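PDB 7BYS: galactan 1,3-beta-galactosidase from Phanerochaete chrysosporium, which probably removes galactose from beta-1,3-galactan, the backbone of arabinogalactans, and carries a calcium-binding carbohydrate-binding module. Local coordinates for residues A[204-207]-A[208-211]; A[235-238]-A[239-242]; A[400-403]-A[404-408]; A[312-315]-A[316-320]. All blocks are in the same frame, centred on the assembly; numbering follows the deposited sequence.

Interaction 1. Residues A[204-207]-A[208-211]; sequences HTSG and WAPN
Asn-211 reaches back across a short loop and ties its side chain to His-204 and Ser-206. The loop joins strands 197-204 and 214-218 in one blade of the GH43 beta-propeller. Its tip is a type II' beta turn from Ser-206 to Ala-209, with Gly-207 at the second position, where the positive phi suits glycine. The turn bond runs from Ala-209 N to Ser-206 O, 3.2 Å. The amide of Asn-211 does much of the rest. Its OD1 accepts the backbone N-H of His-204 at 3.0 Å, with the donor tilted 31° from the carbonyl plane. Its ND2 gives a nearly straight bond (174°) to Ser-206 OG at 2.8 Å, in the amide plane. ND2 also makes a weak bond to His-204 O at 3.0 Å. The amide thus serves both backbone polar groups of His-204. With an alanine here, the N-H of His-204 would probably be left without its acceptor and the hydroxyl of Ser-206 would be freer to turn. The serine hydroxyl is a relay. It accepts from Asn-211 and donates to a backbone carbonyl. Its chi1 of 62° sets OG between the backbone N and the carbonyl carbon, turned in toward the loop. There OG lies 2.7 Å from Ala-209 O, above the plane of that carbonyl.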
loop_
_atom_site.group_PDB
_atom_site.type_symbol
_atom_site.label_atom_id
_atom_site.label_comp_id
_atom_site.label_asym_id
_atom_site.label_seq_id
_atom_site.Cartn_x
_atom_site.Cartn_y
_atom_site.Cartn_z
ATOM N N HIS A 204 -13.056 4.126 2.168
ATOM C CA HIS A 204 -14.181 4.120 3.084
ATOM C C HIS A 204 -13.822 3.309 4.328
ATOM O O HIS A 204 -12.680 2.859 4.497
ATOM C CB HIS A 204 -15.458 3.674 2.378
ATOM C CG HIS A 204 -16.119 4.781 1.622
ATOM N ND1 HIS A 204 -16.704 5.859 2.251
ATOM C CD2 HIS A 204 -16.224 5.013 0.294
ATOM C CE1 HIS A 204 -17.178 6.690 1.340
ATOM N NE2 HIS A 204 -16.891 6.205 0.145
ATOM N N THR A 205 -14.794 3.145 5.229
ATOM C CA THR A 205 -14.564 2.482 6.517
ATOM C C THR A 205 -15.083 1.055 6.416
ATOM O O THR A 205 -16.290 0.813 6.507
ATOM C CB THR A 205 -15.253 3.224 7.659
ATOM O OG1 THR A 205 -16.635 3.422 7.343
ATOM C CG2 THR A 205 -14.608 4.571 7.876
ATOM N N SER A 206 -14.172 0.107 6.232
ATOM C CA SER A 206 -14.534 -1.306 6.236
ATOM C C SER A 206 -13.580 -2.107 7.116
ATOM O O SER A 206 -13.314 -3.283 6.851
ATOM C CB SER A 206 -14.617 -1.874 4.819
ATOM O OG SER A 206 -13.365 -1.795 4.161
ATOM N N GLY A 207 -13.067 -1.479 8.169
ATOM C CA GLY A 207 -12.130 -2.146 9.053
ATOM C C GLY A 207 -10.869 -2.539 8.316
ATOM O O GLY A 207 -10.316 -1.777 7.513
ATOM N N TRP A 208 -10.414 -3.765 8.587
ATOM C CA TRP A 208 -9.211 -4.309 7.971
ATOM C C TRP A 208 -9.418 -4.654 6.501
ATOM O O TRP A 208 -8.441 -4.700 5.744
ATOM C CB TRP A 208 -8.795 -5.594 8.689
ATOM C CG TRP A 208 -8.036 -5.421 9.972
ATOM C CD1 TRP A 208 -8.369 -5.933 11.194
ATOM C CD2 TRP A 208 -6.799 -4.721 10.156
ATOM N NE1 TRP A 208 -7.426 -5.580 12.128
ATOM C CE2 TRP A 208 -6.452 -4.837 11.515
ATOM C CE3 TRP A 208 -5.959 -3.999 9.304
ATOM C CZ2 TRP A 208 -5.300 -4.258 12.044
ATOM C CZ3 TRP A 208 -4.815 -3.426 9.831
ATOM C CH2 TRP A 208 -4.496 -3.558 11.186
ATOM N N ALA A 209 -10.654 -4.923 6.082
ATOM C CA ALA A 209 -10.877 -5.399 4.725
ATOM C C ALA A 209 -10.665 -4.254 3.740
ATOM O O ALA A 209 -11.011 -3.111 4.040
ATOM C CB ALA A 209 -12.298 -5.932 4.574
ATOM N N PRO A 210 -10.097 -4.528 2.569
ATOM C CA PRO A 210 -9.937 -3.472 1.565
ATOM C C PRO A 210 -11.292 -3.086 0.997
ATOM O O PRO A 210 -12.248 -3.863 1.023
ATOM C CB PRO A 210 -9.074 -4.145 0.490
ATOM C CG PRO A 210 -9.485 -5.584 0.582
ATOM C CD PRO A 210 -9.663 -5.842 2.061
ATOM N N ASN A 211 -11.368 -1.861 0.480
ATOM C CA ASN A 211 -12.572 -1.403 -0.203
ATOM C C ASN A 211 -12.160 -0.521 -1.379
ATOM O O ASN A 211 -10.981 -0.156 -1.488
ATOM C CB ASN A 211 -13.536 -0.693 0.759
ATOM C CG ASN A 211 -12.925 0.530 1.414
ATOM O OD1 ASN A 211 -12.685 1.544 0.759
ATOM N ND2 ASN A 211 -12.657 0.434 2.710
#

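Interaction 2. Residues A[235-238]-A[239-242]; sequences ATRT and WYSQ
Trp-239 and Tyr-240 meet Thr-236 and Arg-237 across a single left-handed alpha-helical turn. Phi and psi are positive from Arg-237 to Tyr-240, an uncommon run for residues other than glycine. The turn leads into strand 242-249 of the propeller, where Gln-242, which binds galactose in another structure of this protein, follows directly. The N-H of Trp-239 bonds to Thr-236 OG1 at 3.0 Å; that hydroxyl also bonds to Pro-233 O. The methyl CG2 of the same threonine sits over one face of the indole, 3.7 Å from the centroid of the six-membered ring of Trp-239, a CH-pi contact. At Tyr-240 the backbone N bonds to Thr-236 O, 2.9 Å, the first of two i to i+4 bonds. CG of Tyr-240 is anti to its backbone N (chi1 -158°), which lays the ring alongside the arginine. Arg-237 CZ stands 4.8 Å from the Tyr-240 ring centroid, 21° off the normal, a cation-pi contact. The two planes are 64° apart, and NH2 is the atom that comes nearest the ring. Asp-385 of the carbohydrate-binding module takes a salt bridge from Arg-237 and a hydrogen bond with Tyr-240 OH, so the pair also links the two modules. Ser-241 N makes the second i to i+4 bond, to Arg-237 O at 3.2 Å. The side chain of the same serine closes the turn: Ser-241 OG donates to Thr-238 O at 2.7 Å, in the carbonyl plane.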
loop_
_atom_site.group_PDB
_atom_site.type_symbol
_atom_site.label_atom_id
_atom_site.label_comp_id
_atom_site.label_asym_id
_atom_site.label_seq_id
_atom_site.Cartn_x
_atom_site.Cartn_y
_atom_site.Cartn_z
ATOM N N ALA A 235 -14.451 -3.845 -8.202
ATOM C CA ALA A 235 -14.472 -5.222 -7.724
ATOM C C ALA A 235 -13.140 -5.630 -7.102
ATOM O O ALA A 235 -13.103 -6.511 -6.238
ATOM C CB ALA A 235 -14.862 -6.178 -8.857
ATOM N N THR A 236 -12.041 -4.993 -7.516
ATOM C CA THR A 236 -10.733 -5.387 -7.002
ATOM C C THR A 236 -10.424 -4.823 -5.623
ATOM O O THR A 236 -9.401 -5.200 -5.047
ATOM C CB THR A 236 -9.586 -4.971 -7.940
ATOM O OG1 THR A 236 -9.402 -3.554 -7.893
ATOM C CG2 THR A 236 -9.832 -5.421 -9.378
ATOM N N ARG A 237 -11.250 -3.913 -5.105
ATOM C CA ARG A 237 -11.019 -3.308 -3.794
ATOM C C ARG A 237 -9.632 -2.665 -3.743
ATOM O O ARG A 237 -8.798 -2.970 -2.886
ATOM C CB ARG A 237 -11.230 -4.324 -2.671
ATOM C CG ARG A 237 -12.541 -5.098 -2.807
ATOM C CD ARG A 237 -12.701 -6.171 -1.741
ATOM N NE ARG A 237 -11.664 -7.190 -1.869
ATOM C CZ ARG A 237 -11.386 -8.099 -0.942
ATOM N NH1 ARG A 237 -12.062 -8.132 0.204
ATOM N NH2 ARG A 237 -10.398 -8.965 -1.149
ATOM N N THR A 238 -9.408 -1.758 -4.699
ATOM C CA THR A 238 -8.124 -1.076 -4.871
ATOM C C THR A 238 -6.998 -2.079 -5.079
ATOM O O THR A 238 -5.900 -1.938 -4.533
ATOM C CB THR A 238 -7.814 -0.082 -3.745
ATOM O OG1 THR A 238 -9.026 0.544 -3.312
ATOM C CG2 THR A 238 -6.895 1.024 -4.252
ATOM N N TRP A 239 -7.261 -3.093 -5.904
ATOM C CA TRP A 239 -6.281 -4.155 -6.125
ATOM C C TRP A 239 -5.813 -4.734 -4.791
ATOM O O TRP A 239 -4.626 -4.999 -4.577
ATOM C CB TRP A 239 -5.111 -3.664 -6.990
ATOM C CG TRP A 239 -5.548 -3.284 -8.380
ATOM C CD1 TRP A 239 -5.674 -2.024 -8.884
ATOM C CD2 TRP A 239 -5.968 -4.178 -9.420
ATOM N NE1 TRP A 239 -6.119 -2.078 -10.180
ATOM C CE2 TRP A 239 -6.296 -3.388 -10.540
ATOM C CE3 TRP A 239 -6.060 -5.571 -9.524
ATOM C CZ2 TRP A 239 -6.737 -3.939 -11.748
ATOM C CZ3 TRP A 239 -6.489 -6.122 -10.731
ATOM C CH2 TRP A 239 -6.817 -5.306 -11.824
ATOM N N TYR A 240 -6.775 -4.927 -3.886
ATOM C CA TYR A 240 -6.542 -5.371 -2.509
ATOM C C TYR A 240 -5.491 -4.505 -1.797
ATOM O O TYR A 240 -4.353 -4.916 -1.542
ATOM C CB TYR A 240 -6.205 -6.865 -2.449
ATOM C CG TYR A 240 -6.460 -7.511 -1.105
ATOM C CD1 TYR A 240 -6.273 -6.826 0.098
ATOM C CD2 TYR A 240 -6.896 -8.827 -1.042
ATOM C CE1 TYR A 240 -6.522 -7.453 1.333
ATOM C CE2 TYR A 240 -7.147 -9.438 0.147
ATOM C CZ TYR A 240 -6.957 -8.772 1.325
ATOM O OH TYR A 240 -7.229 -9.435 2.486
ATOM N N SER A 241 -5.914 -3.287 -1.456
ATOM C CA SER A 241 -5.030 -2.377 -0.738
ATOM C C SER A 241 -5.856 -1.259 -0.127
ATOM O O SER A 241 -7.066 -1.143 -0.358
ATOM C CB SER A 241 -3.920 -1.840 -1.651
ATOM O OG SER A 241 -4.417 -0.834 -2.518
ATOM N N GLN A 242 -5.175 -0.435 0.664
ATOM C CA GLN A 242 -5.760 0.741 1.290
ATOM C C GLN A 242 -4.735 1.858 1.228
ATOM O O GLN A 242 -3.558 1.640 1.539
ATOM C CB GLN A 242 -6.117 0.472 2.752
ATOM C CG GLN A 242 -6.847 1.639 3.403
ATOM C CD GLN A 242 -7.171 1.395 4.856
ATOM O OE1 GLN A 242 -6.452 0.687 5.556
ATOM N NE2 GLN A 242 -8.276 1.977 5.322
HETATM O O HOH W 1 -10.638 -9.158 3.058
#

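Interaction 3. Residues A[400-403]-A[404-408]; sequences NLNS and GENSI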
loop_
_atom_site.group_PDB
_atom_site.type_symbol
_atom_site.label_atom_id
_atom_site.label_comp_id
_atom_site.label_asym_id
_atom_site.label_seq_id
_atom_site.Cartn_x
_atom_site.Cartn_y
_atom_site.Cartn_z
ATOM N N ASN A 400 13.560 -18.621 -11.065
ATOM C CA ASN A 400 14.771 -18.832 -11.853
ATOM C C ASN A 400 14.435 -19.717 -13.046
ATOM O O ASN A 400 14.064 -20.882 -12.874
ATOM C CB ASN A 400 15.855 -19.488 -11.001
ATOM C CG ASN A 400 16.533 -18.506 -10.065
ATOM O OD1 ASN A 400 16.699 -17.331 -10.396
ATOM N ND2 ASN A 400 16.912 -18.978 -8.883
ATOM N N LEU A 401 14.567 -19.167 -14.247
ATOM C CA LEU A 401 14.249 -19.855 -15.487
ATOM C C LEU A 401 15.525 -20.116 -16.277
ATOM O O LEU A 401 16.575 -19.515 -16.026
ATOM C CB LEU A 401 13.280 -19.028 -16.339
ATOM C CG LEU A 401 11.982 -18.564 -15.670
ATOM C CD1 LEU A 401 11.191 -17.666 -16.599
ATOM C CD2 LEU A 401 11.170 -19.791 -15.284
ATOM N N ASN A 402 15.426 -21.030 -17.234
ATOM C CA ASN A 402 16.540 -21.347 -18.117
ATOM C C ASN A 402 16.329 -20.691 -19.473
ATOM O O ASN A 402 15.206 -20.383 -19.873
ATOM C CB ASN A 402 16.674 -22.861 -18.306
ATOM C CG ASN A 402 16.992 -23.583 -17.020
ATOM O OD1 ASN A 402 17.686 -23.053 -16.152
ATOM N ND2 ASN A 402 16.483 -24.803 -16.887
ATOM N N SER A 403 17.434 -20.477 -20.187
ATOM C CA SER A 403 17.317 -20.020 -21.563
ATOM C C SER A 403 16.593 -21.072 -22.392
ATOM O O SER A 403 16.860 -22.273 -22.274
ATOM C CB SER A 403 18.700 -19.744 -22.153
ATOM O OG SER A 403 18.587 -18.972 -23.337
ATOM N N GLY A 404 15.661 -20.621 -23.222
ATOM C CA GLY A 404 14.844 -21.541 -23.982
ATOM C C GLY A 404 13.487 -21.757 -23.347
ATOM O O GLY A 404 12.890 -20.821 -22.805
ATOM N N GLU A 405 12.992 -22.987 -23.401
ATOM C CA GLU A 405 11.656 -23.293 -22.917
ATOM C C GLU A 405 11.710 -23.794 -21.482
ATOM O O GLU A 405 12.657 -24.465 -21.068
ATOM C CB GLU A 405 10.980 -24.331 -23.812
ATOM C CG GLU A 405 11.013 -23.983 -25.298
ATOM C CD GLU A 405 10.020 -22.896 -25.692
ATOM O OE1 GLU A 405 9.534 -22.157 -24.807
ATOM O OE2 GLU A 405 9.717 -22.780 -26.899
ATOM N N ASN A 406 10.676 -23.447 -20.723
ATOM C CA ASN A 406 10.569 -23.818 -19.325
ATOM C C ASN A 406 9.155 -24.299 -19.060
ATOM O O ASN A 406 8.223 -23.971 -19.794
ATOM C CB ASN A 406 10.820 -22.611 -18.417
ATOM C CG ASN A 406 12.239 -22.101 -18.510
ATOM O OD1 ASN A 406 13.097 -22.500 -17.731
ATOM N ND2 ASN A 406 12.488 -21.206 -19.461
ATOM N N SER A 407 9.010 -25.080 -17.992
ATOM C CA SER A 407 7.704 -25.496 -17.497
ATOM C C SER A 407 7.522 -24.998 -16.070
ATOM O O SER A 407 8.472 -24.974 -15.281
ATOM C CB SER A 407 7.584 -27.028 -17.502
ATOM O OG SER A 407 8.200 -27.598 -16.351
ATOM N N ILE A 408 6.300 -24.586 -15.742
ATOM C CA ILE A 408 5.957 -24.170 -14.386
ATOM C C ILE A 408 4.719 -24.946 -13.964
ATOM O O ILE A 408 3.687 -24.881 -14.639
ATOM C CB ILE A 408 5.700 -22.658 -14.281
ATOM C CG1 ILE A 408 6.861 -21.861 -14.889
ATOM C CG2 ILE A 408 5.490 -22.270 -12.828
ATOM C CD1 ILE A 408 6.564 -20.364 -15.033
#
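Asn-406 lays its carboxamide along the backbone of Asn-402 and pairs with both of its polar atoms. OD1 accepts from Asn-402 N at 2.8 Å, at a nearly straight 173°. ND2 donates to Asn-402 O at 2.9 Å, almost as straight, with the acceptor in the amide plane. The two bonds fix the rotation of the amide. CG of Asn-406 lies anti to its carbonyl carbon (chi1 -66°), which brings the group back toward the strand before. OD1 also takes Asn-374 ND2, and ND2 also reaches Val-346 O, so each polar atom of this buried amide has two hydrogen-bond partners. The contact closes a corner of the beta-sandwich of the carbohydrate-binding module. Strand 392-402 runs in one sheet, the chain turns at Ser-403 and Gly-404, and strand 405-410 continues in the other. A leucine in place of Asn-406 would probably leave the N-H and carbonyl of Asn-402 without their mates. Beside the amide, Leu-401 adds apolar cover. Its CB is 3.7 Å from Asn-406 OD1, and its CD2 comes to 4.1 Å from Asn-406 CG.

Interaction 4. Residues A[312-315]-A[316-320]; sequences GQRG and GSSTI
Arg-314 runs along Ser-318 first and ends over Ile-320. Its CB lies 3.3 Å from Ser-318 OG, and CG stays about as close. That hydroxyl has its own hydrogen bond, to Thr-340 O. CD comes next, 3.8 Å from Ser-318 O. There the chain bends (chi3 -70°), which swings the guanidinium across the isoleucine. NE meets the tip of that side chain, 3.6 Å from Ile-320 CD1. CZ lies 4.0 Å from Ile-320 CG1, which sits over one face of the guanidinium. The two side chains cross at about a right angle. NH2 is farther off, 4.1 Å from Ile-320 CG1. The polar contact is made by Arg-314 NH1, which donates to Ser-318 O at 3.0 Å, with an angle of 148°. The oxygen lies at the guanidinium edge, in its plane, while NH1 is tilted 32° from the carbonyl plane. Ile-320 also touches Glu-310, a calcium ligand, and Thr-319 touches Tyr-334, which binds galactose in another structure. The arginine thus spans the bend between strands 313-316 and 319-322 of the carbohydrate-binding module, a type II' beta turn from Gly-315 to Ser-318 with Gly-316 at its second position.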
loop_
_atom_site.group_PDB
_atom_site.type_symbol
_atom_site.label_atom_id
_atom_site.label_comp_id
_atom_site.label_asym_id
_atom_site.label_seq_id
_atom_site.Cartn_x
_atom_site.Cartn_y
_atom_site.Cartn_z
ATOM N N GLY A 312 -2.692 -24.647 -20.371
ATOM C CA GLY A 312 -1.697 -25.533 -19.817
ATOM C C GLY A 312 -2.178 -26.965 -19.781
ATOM O O GLY A 312 -3.306 -27.291 -20.154
ATOM N N GLN A 313 -1.295 -27.840 -19.309
ATOM C CA GLN A 313 -1.565 -29.267 -19.255
ATOM C C GLN A 313 -2.041 -29.599 -17.845
ATOM O O GLN A 313 -1.278 -29.497 -16.874
ATOM C CB GLN A 313 -0.309 -30.052 -19.632
ATOM C CG GLN A 313 -0.000 -30.069 -21.141
ATOM C CD GLN A 313 -0.030 -28.685 -21.803
ATOM O OE1 GLN A 313 0.906 -27.890 -21.657
ATOM N NE2 GLN A 313 -1.109 -28.397 -22.536
ATOM N N ARG A 314 -3.306 -29.993 -17.732
ATOM C CA ARG A 314 -3.872 -30.335 -16.436
ATOM C C ARG A 314 -3.518 -31.764 -16.068
ATOM O O ARG A 314 -3.454 -32.640 -16.934
ATOM C CB ARG A 314 -5.389 -30.191 -16.472
ATOM C CG ARG A 314 -5.835 -28.743 -16.442
ATOM C CD ARG A 314 -7.346 -28.626 -16.511
ATOM N NE ARG A 314 -7.842 -29.010 -17.828
ATOM C CZ ARG A 314 -8.677 -30.015 -18.047
ATOM N NH1 ARG A 314 -9.135 -30.735 -17.035
ATOM N NH2 ARG A 314 -9.066 -30.289 -19.281
ATOM N N GLY A 315 -3.280 -31.989 -14.783
ATOM C CA GLY A 315 -3.067 -33.326 -14.271
ATOM C C GLY A 315 -3.974 -33.602 -13.090
ATOM O O GLY A 315 -4.329 -32.705 -12.319
ATOM N N GLY A 316 -4.367 -34.866 -12.964
ATOM C CA GLY A 316 -5.216 -35.247 -11.852
ATOM C C GLY A 316 -6.591 -34.613 -11.969
ATOM O O GLY A 316 -7.196 -34.589 -13.047
ATOM N N SER A 317 -7.076 -34.054 -10.865
ATOM C CA SER A 317 -8.475 -33.667 -10.746
ATOM C C SER A 317 -8.743 -32.198 -11.065
ATOM O O SER A 317 -9.847 -31.716 -10.786
ATOM C CB SER A 317 -8.982 -33.999 -9.343
ATOM O OG SER A 317 -7.986 -33.774 -8.362
ATOM N N SER A 318 -7.790 -31.482 -11.653
ATOM C CA SER A 318 -8.054 -30.085 -11.981
ATOM C C SER A 318 -8.970 -29.979 -13.202
ATOM O O SER A 318 -9.060 -30.895 -14.031
ATOM C CB SER A 318 -6.747 -29.321 -12.211
ATOM O OG SER A 318 -5.988 -29.914 -13.248
ATOM N N THR A 319 -9.678 -28.845 -13.303
ATOM C CA THR A 319 -10.723 -28.666 -14.309
ATOM C C THR A 319 -10.705 -27.239 -14.840
ATOM O O THR A 319 -10.008 -26.369 -14.314
ATOM C CB THR A 319 -12.120 -28.951 -13.736
ATOM O OG1 THR A 319 -12.406 -28.001 -12.707
ATOM C CG2 THR A 319 -12.212 -30.359 -13.150
ATOM N N ILE A 320 -11.478 -27.008 -15.906
ATOM C CA ILE A 320 -11.613 -25.690 -16.528
ATOM C C ILE A 320 -12.912 -25.042 -16.064
ATOM O O ILE A 320 -13.999 -25.608 -16.241
ATOM C CB ILE A 320 -11.591 -25.785 -18.062
ATOM C CG1 ILE A 320 -10.281 -26.419 -18.541
ATOM C CG2 ILE A 320 -11.795 -24.396 -18.662
ATOM C CD1 ILE A 320 -9.060 -25.656 -18.133
#

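Overall arrangement
Interactions 1 and 2 belong to the GH43 propeller, and interactions 3 and 4 to the carbohydrate-binding module. The first two touch, with centres 10 Å apart: Asn-211 O lies 2.8 Å from Thr-238 OG1, a probable hydrogen bond, and Pro-210 packs on Arg-237 and Tyr-240. Both border the galactose site of the propeller, since Gln-242 is part of it and the side chains of Asn-211 and Gln-242 are about 5 Å apart. Interactions 3 and 4 have centres 21 Å apart and nearest atoms about 7 Å apart; both reach the same sheet. Interaction 4 is near the calcium, about 8 Å from the Ile-320 side chain. The centres of interactions 2 and 4 are 29 Å apart.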